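Long-range contacts in protein of unknown function DUF574 (Streptomyces avermitilis, PDB 3GIW), which is of unknown function but binds S-adenosyl-L-homocysteine and is probably an S-adenosylmethionine-dependent methyltransferase with a Rossmann-type fold: residues L186-S194 against M269-P277; A179-L187 against E233-L241. All blocks are in the same frame, centred on the assembly; numbering follows the deposited sequence.

Contact 1 (L186-S194 against M269-P277); sequences LLEPLPSGS and MYGAVARKP
Lys-276 and Pro-277, at the chain's end, meet the turns that lead from helix 179-187 to strand 195-201 of the Rossmann-type sheet. Strand 269-275 runs antiparallel to strand 195-201, and two backbone bonds join the chains past its end, out of the regular register: Lys-276 N bonds nearly straight to Ser-194 O (2.8 Å), and Gly-193 N to Lys-276 O (2.8 Å). The tight part is the lysine side chain, extended with CG anti to the backbone N (chi1 177°), which carries NZ into the type I turn from Leu-187 to Leu-190. NZ bonds to Leu-190 O at 2.8 Å, in the carbonyl plane, and to Leu-187 O at 3.0 Å, from above the Leu-187 carbonyl plane. Leu-190 N reaches Leu-187 O from the opposite face. An alanine in place of Lys-276 would leave Leu-190 O without this donor and Leu-187 O with Leu-190 N alone of the two, and would probably let the turn move more freely. The solvent side is looser. In one of two conformers the Arg-275 guanidinium turns a face to Gly-193 CA, a less certain placement. Exposed Ser-192 bonds through OG to the C-terminal carboxylate at Pro-277 O, 2.8 Å away.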
loop_
_atom_site.group_PDB
_atom_site.type_symbol
_atom_site.label_atom_id
_atom_site.label_comp_id
_atom_site.label_asym_id
_atom_site.label_seq_id
_atom_site.Cartn_x
_atom_site.Cartn_y
_atom_site.Cartn_z
ATOM N N LEU A 186 -6.889 13.437 0.634
ATOM C CA LEU A 186 -6.231 12.984 1.860
ATOM C C LEU A 186 -4.941 13.722 2.185
ATOM O O LEU A 186 -4.595 13.882 3.373
ATOM C CB LEU A 186 -5.947 11.468 1.812
ATOM C CG LEU A 186 -7.197 10.591 1.780
ATOM C CD1 LEU A 186 -6.867 9.152 1.326
ATOM C CD2 LEU A 186 -7.871 10.606 3.139
ATOM N N LEU A 187 -4.231 14.177 1.165
ATOM C CA LEU A 187 -2.969 14.889 1.374
ATOM C C LEU A 187 -3.209 16.360 1.796
ATOM O O LEU A 187 -2.355 16.980 2.428
ATOM C CB LEU A 187 -2.117 14.819 0.089
ATOM C CG LEU A 187 -0.643 15.298 0.158
ATOM C CD1 LEU A 187 0.203 14.538 1.177
ATOM C CD2 LEU A 187 0.006 15.169 -1.228
ATOM N N GLU A 188 -4.356 16.931 1.420
ATOM C CA GLU A 188 -4.669 18.348 1.666
ATOM C C GLU A 188 -4.363 18.810 3.090
ATOM O O GLU A 188 -3.669 19.822 3.259
ATOM C CB GLU A 188 -6.141 18.630 1.336
ATOM C CG GLU A 188 -6.443 18.739 -0.123
ATOM C CD GLU A 188 -5.944 20.022 -0.747
ATOM O OE1 GLU A 188 -5.478 20.916 0.009
ATOM O OE2 GLU A 188 -6.026 20.126 -2.003
ATOM N N PRO A 189 -4.904 18.114 4.114
ATOM C CA PRO A 189 -4.699 18.603 5.511
ATOM C C PRO A 189 -3.311 18.380 6.100
ATOM O O PRO A 189 -3.038 18.805 7.239
ATOM C CB PRO A 189 -5.728 17.803 6.311
ATOM C CG PRO A 189 -5.896 16.550 5.563
ATOM C CD PRO A 189 -5.814 16.953 4.106
ATOM N N LEU A 190 -2.443 17.689 5.382
ATOM C CA LEU A 190 -1.131 17.380 5.915
ATOM C C LEU A 190 -0.260 18.612 5.633
ATOM O O LEU A 190 -0.377 19.241 4.591
ATOM C CB LEU A 190 -0.600 16.095 5.276
ATOM C CG LEU A 190 -1.568 14.915 5.365
ATOM C CD1 LEU A 190 -0.945 13.609 4.824
ATOM C CD2 LEU A 190 -2.041 14.697 6.790
ATOM N N PRO A 191 0.586 18.992 6.583
ATOM C CA PRO A 191 1.420 20.191 6.394
ATOM C C PRO A 191 2.577 20.059 5.406
ATOM O O PRO A 191 2.985 18.954 5.027
ATOM C CB PRO A 191 1.976 20.460 7.798
ATOM C CG PRO A 191 1.882 19.169 8.482
ATOM C CD PRO A 191 0.788 18.368 7.900
ATOM N N SER A 192 3.138 21.202 5.027
ATOM C CA SER A 192 4.396 21.237 4.327
ATOM C C SER A 192 5.412 20.341 5.023
ATOM O O SER A 192 5.507 20.322 6.257
ATOM C CB SER A 192 4.898 22.679 4.277
ATOM O OG SER A 192 4.024 23.423 3.438
ATOM N N GLY A 193 6.145 19.559 4.223
ATOM C CA GLY A 193 7.136 18.605 4.737
ATOM C C GLY A 193 6.574 17.198 4.896
ATOM O O GLY A 193 7.309 16.258 5.202
ATOM N N SER A 194 5.269 17.066 4.680
ATOM C CA SER A 194 4.627 15.755 4.614
ATOM C C SER A 194 5.063 15.044 3.323
ATOM O O SER A 194 5.693 15.659 2.426
ATOM C CB SER A 194 3.103 15.901 4.672
ATOM O OG SER A 194 2.699 16.393 5.948
HETATM N N MSE A 269 4.420 -3.225 -10.519
HETATM C CA MSE A 269 4.177 -2.057 -9.673
HETATM C C MSE A 269 5.208 -1.006 -9.943
HETATM O O MSE A 269 6.400 -1.300 -9.906
HETATM C CB MSE A 269 4.332 -2.320 -8.168
HETATM C CG MSE A 269 3.350 -3.092 -7.502
HETATM SE SE MSE A 269 1.560 -2.389 -7.460
HETATM C CE MSE A 269 1.042 -3.723 -6.207
ATOM N N TYR A 270 4.758 0.220 -10.153
ATOM C CA TYR A 270 5.586 1.408 -9.968
ATOM C C TYR A 270 5.597 1.786 -8.497
ATOM O O TYR A 270 4.586 1.624 -7.803
ATOM C CB TYR A 270 5.040 2.593 -10.759
ATOM C CG TYR A 270 5.196 2.490 -12.249
ATOM C CD1 TYR A 270 6.444 2.434 -12.847
ATOM C CD2 TYR A 270 4.082 2.501 -13.081
ATOM C CE1 TYR A 270 6.584 2.376 -14.214
ATOM C CE2 TYR A 270 4.220 2.431 -14.475
ATOM C CZ TYR A 270 5.473 2.357 -15.027
ATOM O OH TYR A 270 5.687 2.295 -16.404
ATOM N N GLY A 271 6.707 2.316 -8.026
ATOM C CA GLY A 271 6.803 2.917 -6.698
ATOM C C GLY A 271 7.390 4.306 -6.752
ATOM O O GLY A 271 8.172 4.628 -7.635
ATOM N N ALA A 272 6.934 5.149 -5.814
ATOM C CA ALA A 272 7.405 6.514 -5.728
ATOM C C ALA A 272 7.115 7.121 -4.371
ATOM O O ALA A 272 6.144 6.741 -3.697
ATOM C CB ALA A 272 6.732 7.388 -6.833
ATOM N N VAL A 273 7.977 8.068 -3.988
ATOM C CA VAL A 273 7.846 8.820 -2.741
ATOM C C VAL A 273 8.113 10.279 -3.097
ATOM O O VAL A 273 9.058 10.578 -3.857
ATOM C CB VAL A 273 8.887 8.350 -1.720
ATOM C CG1 VAL A 273 8.825 9.188 -0.409
ATOM C CG2 VAL A 273 8.699 6.860 -1.422
ATOM N N ALA A 274 7.305 11.198 -2.556
ATOM C CA ALA A 274 7.442 12.616 -2.873
ATOM C C ALA A 274 7.062 13.493 -1.670
ATOM O O ALA A 274 6.181 13.155 -0.911
ATOM C CB ALA A 274 6.588 13.001 -4.041
ATOM N N ARG A 275 7.743 14.639 -1.565
ATOM C CA ARG A 275 7.539 15.627 -0.486
ATOM C C ARG A 275 6.538 16.695 -0.899
ATOM O O ARG A 275 6.558 17.181 -2.045
ATOM C CB ARG A 275 8.867 16.315 -0.159
ATOM C CG ARG A 275 8.816 17.300 1.014
ATOM C CD ARG A 275 10.230 17.712 1.450
ATOM N NE ARG A 275 10.210 18.595 2.610
ATOM C CZ ARG A 275 9.920 19.893 2.578
ATOM N NH1 ARG A 275 9.598 20.499 1.434
ATOM N NH2 ARG A 275 9.932 20.584 3.715
ATOM N N LYS A 276 5.674 17.073 0.039
ATOM C CA LYS A 276 4.751 18.186 -0.142
ATOM C C LYS A 276 5.451 19.508 0.253
ATOM O O LYS A 276 5.862 19.653 1.400
ATOM C CB LYS A 276 3.502 17.958 0.737
ATOM C CG LYS A 276 2.494 19.094 0.681
ATOM C CD LYS A 276 1.248 18.819 1.462
ATOM C CE LYS A 276 0.346 20.072 1.500
ATOM N NZ LYS A 276 -1.038 19.689 1.957
ATOM N N PRO A 277 5.569 20.453 -0.695
ATOM C CA PRO A 277 6.194 21.766 -0.390
ATOM C C PRO A 277 5.457 22.532 0.679
ATOM O O PRO A 277 4.238 22.436 0.830
ATOM C CB PRO A 277 6.113 22.518 -1.726
ATOM C CG PRO A 277 5.899 21.511 -2.755
ATOM C CD PRO A 277 5.224 20.319 -2.124
ATOM O OXT PRO A 277 6.099 23.298 1.416
#

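Contact 2 (A179-L187 against E233-L241); sequences AVGIVRRLL and EEFFEGLEL
Glu-234 and Phe-235 meet the start of helix 179-187, which packs on the sheet of the Rossmann-type fold. The extended Glu-234 side chain crosses Val-180 at about a right angle, its CG 4.0 Å from Val-180 CG1. Phe-235 fills the centre. Val-180 CG2 sits over the middle of its ring in a CH-pi contact, 3.7 Å from the centroid. Val-180 CG1 is anti to the backbone N (chi1 168°), which leaves CG2 anti to the carbonyl carbon and over the ring. Ala-179 CB touches Phe-235 CZ, and Val-183 CG2 touches Phe-235 CE1. The backbone supplies acceptors. Phe-235 O takes a bond from Arg-184 NH1 (2.9 Å), well above the carbonyl plane. Glu-237 O takes two, from Arg-184 NH1 at 2.7 Å and Arg-184 NH2 at 3.1 Å, and lies in the guanidinium plane. The arginine chain bends at chi2 and chi3 to get there. The three bonds fix the turn of the guanidinium. Leu-239 lays CG over one guanidinium face, and its CD1 meets Leu-187 CD2 tip to tip at 3.7 Å. On the sheet, Phe-235 touches Met-198 and Ile-200 of strand 195-201, Phe-236 and Leu-239 touch strand 269-275, and Leu-186 packs on helix 143-147.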
loop_
_atom_site.group_PDB
_atom_site.type_symbol
_atom_site.label_atom_id
_atom_site.label_comp_id
_atom_site.label_asym_id
_atom_site.label_seq_id
_atom_site.Cartn_x
_atom_site.Cartn_y
_atom_site.Cartn_z
ATOM N N ALA A 179 -9.478 8.394 -8.498
ATOM C CA ALA A 179 -8.424 8.009 -7.584
ATOM C C ALA A 179 -7.435 9.133 -7.300
ATOM O O ALA A 179 -7.016 9.308 -6.157
ATOM C CB ALA A 179 -7.667 6.745 -8.079
ATOM N N VAL A 180 -7.058 9.895 -8.325
ATOM C CA VAL A 180 -6.100 10.971 -8.105
ATOM C C VAL A 180 -6.726 11.982 -7.139
ATOM O O VAL A 180 -6.057 12.448 -6.223
ATOM C CB VAL A 180 -5.682 11.640 -9.449
ATOM C CG1 VAL A 180 -4.914 12.939 -9.207
ATOM C CG2 VAL A 180 -4.860 10.646 -10.318
ATOM N N GLY A 181 -7.988 12.358 -7.358
ATOM C CA GLY A 181 -8.664 13.294 -6.459
ATOM C C GLY A 181 -8.777 12.831 -5.027
ATOM O O GLY A 181 -8.603 13.613 -4.089
ATOM N N ILE A 182 -9.076 11.561 -4.841
ATOM C CA ILE A 182 -9.209 10.998 -3.495
ATOM C C ILE A 182 -7.858 11.067 -2.787
ATOM O O ILE A 182 -7.766 11.535 -1.633
ATOM C CB ILE A 182 -9.619 9.536 -3.552
ATOM C CG1 ILE A 182 -11.053 9.452 -4.052
ATOM C CG2 ILE A 182 -9.444 8.825 -2.159
ATOM C CD1 ILE A 182 -11.466 8.032 -4.332
ATOM N N VAL A 183 -6.797 10.623 -3.447
ATOM C CA VAL A 183 -5.485 10.672 -2.820
ATOM C C VAL A 183 -5.102 12.111 -2.454
ATOM O O VAL A 183 -4.620 12.367 -1.319
ATOM C CB VAL A 183 -4.431 10.006 -3.715
ATOM C CG1 VAL A 183 -3.022 10.377 -3.228
ATOM C CG2 VAL A 183 -4.651 8.516 -3.758
ATOM N N ARG A 184 -5.315 13.043 -3.371
ATOM C CA ARG A 184 -4.910 14.410 -3.123
ATOM C C ARG A 184 -5.816 15.063 -2.064
ATOM O O ARG A 184 -5.370 15.963 -1.361
ATOM C CB ARG A 184 -4.749 15.170 -4.443
ATOM C CG ARG A 184 -3.616 14.466 -5.294
ATOM C CD ARG A 184 -2.218 14.464 -4.589
ATOM N NE ARG A 184 -1.774 15.864 -4.510
ATOM C CZ ARG A 184 -0.961 16.456 -5.371
ATOM N NH1 ARG A 184 -0.396 15.767 -6.337
ATOM N NH2 ARG A 184 -0.682 17.754 -5.228
ATOM N N ARG A 185 -7.059 14.630 -1.919
ATOM C CA ARG A 185 -7.921 15.104 -0.825
ATOM C C ARG A 185 -7.404 14.653 0.549
ATOM O O ARG A 185 -7.450 15.408 1.516
ATOM C CB ARG A 185 -9.352 14.617 -1.025
ATOM C CG ARG A 185 -10.337 15.010 0.042
ATOM C CD ARG A 185 -10.433 16.556 0.207
ATOM N NE ARG A 185 -11.276 16.902 1.350
ATOM C CZ ARG A 185 -10.836 17.066 2.597
ATOM N NH1 ARG A 185 -9.559 16.965 2.873
ATOM N NH2 ARG A 185 -11.692 17.364 3.585
ATOM N N LEU A 186 -6.889 13.437 0.634
ATOM C CA LEU A 186 -6.231 12.984 1.860
ATOM C C LEU A 186 -4.941 13.722 2.185
ATOM O O LEU A 186 -4.595 13.882 3.373
ATOM C CB LEU A 186 -5.947 11.468 1.812
ATOM C CG LEU A 186 -7.197 10.591 1.780
ATOM C CD1 LEU A 186 -6.867 9.152 1.326
ATOM C CD2 LEU A 186 -7.871 10.606 3.139
ATOM N N LEU A 187 -4.231 14.177 1.165
ATOM C CA LEU A 187 -2.969 14.889 1.374
ATOM C C LEU A 187 -3.209 16.360 1.796
ATOM O O LEU A 187 -2.355 16.980 2.428
ATOM C CB LEU A 187 -2.117 14.819 0.089
ATOM C CG LEU A 187 -0.643 15.298 0.158
ATOM C CD1 LEU A 187 0.203 14.538 1.177
ATOM C CD2 LEU A 187 0.006 15.169 -1.228
ATOM N N GLU A 233 2.174 9.542 -12.940
ATOM C CA GLU A 233 2.728 10.881 -12.678
ATOM C C GLU A 233 1.651 11.848 -12.158
ATOM O O GLU A 233 1.966 12.778 -11.385
ATOM C CB GLU A 233 3.395 11.484 -13.923
ATOM C CG GLU A 233 4.724 10.868 -14.332
ATOM C CD GLU A 233 5.369 11.622 -15.482
ATOM O OE1 GLU A 233 4.681 11.920 -16.481
ATOM O OE2 GLU A 233 6.566 11.956 -15.350
ATOM N N GLU A 234 0.399 11.631 -12.571
ATOM C CA GLU A 234 -0.685 12.537 -12.165
ATOM C C GLU A 234 -0.830 12.625 -10.638
ATOM O O GLU A 234 -1.162 13.691 -10.080
ATOM C CB GLU A 234 -2.037 12.131 -12.763
ATOM C CG GLU A 234 -3.026 13.297 -12.752
ATOM C CD GLU A 234 -4.380 12.976 -13.349
ATOM O OE1 GLU A 234 -4.556 11.857 -13.883
ATOM O OE2 GLU A 234 -5.253 13.914 -13.325
ATOM N N PHE A 235 -0.643 11.517 -9.939
ATOM C CA PHE A 235 -0.705 11.536 -8.471
ATOM C C PHE A 235 0.337 12.460 -7.814
ATOM O O PHE A 235 0.127 12.892 -6.688
ATOM C CB PHE A 235 -0.535 10.114 -7.881
ATOM C CG PHE A 235 -1.662 9.162 -8.199
ATOM C CD1 PHE A 235 -2.775 9.092 -7.395
ATOM C CD2 PHE A 235 -1.593 8.352 -9.304
ATOM C CE1 PHE A 235 -3.820 8.222 -7.694
ATOM C CE2 PHE A 235 -2.643 7.482 -9.618
ATOM C CZ PHE A 235 -3.739 7.412 -8.820
ATOM N N PHE A 236 1.456 12.722 -8.486
ATOM C CA PHE A 236 2.580 13.401 -7.854
ATOM C C PHE A 236 2.784 14.838 -8.374
ATOM O O PHE A 236 3.759 15.516 -8.012
ATOM C CB PHE A 236 3.832 12.536 -8.027
ATOM C CG PHE A 236 3.759 11.256 -7.282
ATOM C CD1 PHE A 236 4.091 11.209 -5.956
ATOM C CD2 PHE A 236 3.340 10.076 -7.905
ATOM C CE1 PHE A 236 4.038 10.024 -5.244
ATOM C CE2 PHE A 236 3.281 8.897 -7.178
ATOM C CZ PHE A 236 3.628 8.876 -5.840
ATOM N N GLU A 237 1.879 15.309 -9.223
ATOM C CA GLU A 237 1.944 16.698 -9.727
ATOM C C GLU A 237 1.922 17.712 -8.595
ATOM O O GLU A 237 1.119 17.614 -7.691
ATOM C CB GLU A 237 0.808 16.975 -10.709
ATOM C CG GLU A 237 0.992 16.280 -12.045
ATOM C CD GLU A 237 2.122 16.860 -12.912
ATOM O OE1 GLU A 237 2.435 18.066 -12.766
ATOM O OE2 GLU A 237 2.676 16.117 -13.771
ATOM N N GLY A 238 2.834 18.681 -8.637
ATOM C CA GLY A 238 2.931 19.653 -7.553
ATOM C C GLY A 238 3.722 19.197 -6.342
ATOM O O GLY A 238 3.914 19.974 -5.417
ATOM N N LEU A 239 4.124 17.925 -6.306
ATOM C CA LEU A 239 4.977 17.357 -5.252
ATOM C C LEU A 239 6.410 17.180 -5.728
ATOM O O LEU A 239 6.685 17.179 -6.939
ATOM C CB LEU A 239 4.413 15.997 -4.777
ATOM C CG LEU A 239 2.947 15.984 -4.372
ATOM C CD1 LEU A 239 2.466 14.597 -3.894
ATOM C CD2 LEU A 239 2.688 17.022 -3.293
ATOM N N GLU A 240 7.325 17.005 -4.786
ATOM C CA GLU A 240 8.749 16.910 -5.091
ATOM C C GLU A 240 9.212 15.455 -4.951
ATOM O O GLU A 240 9.409 14.949 -3.863
ATOM C CB GLU A 240 9.555 17.862 -4.187
ATOM C CG GLU A 240 9.124 19.349 -4.386
ATOM C CD GLU A 240 9.983 20.399 -3.669
ATOM O OE1 GLU A 240 10.706 20.040 -2.731
ATOM O OE2 GLU A 240 9.932 21.583 -4.074
ATOM N N LEU A 241 9.383 14.789 -6.081
ATOM C CA LEU A 241 9.766 13.373 -6.066
ATOM C C LEU A 241 11.143 13.154 -5.491
ATOM O O LEU A 241 12.100 13.871 -5.838
ATOM C CB LEU A 241 9.720 12.738 -7.476
ATOM C CG LEU A 241 8.325 12.381 -7.995
ATOM C CD1 LEU A 241 8.295 12.312 -9.545
ATOM C CD2 LEU A 241 7.793 11.094 -7.397
#

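Both contacts use helix 179-187, and Leu-187 serves each: its carbonyl and side chain meet Lys-276 in contact 1, its side chain Leu-239 in contact 2. Contact 1 lies where the chain turns off helix 179-187, by the chain terminus. Its chemistry is mostly polar, backbone carbonyls and amides with one lysine. Contact 2 runs along the helix and has an apolar centre around a phenylalanine, with an arginine bonded to backbone carbonyls beside it. Each is partly buried, neither wholly core nor wholly surface. Their second segments reach neighbouring strands of one sheet, 269-275 and 240-248. The contacts also touch: Glu-240 N lies 2.9 Å from Arg-275 O, a probable hydrogen bond, and Ala-272 CB packs on Phe-236 CZ.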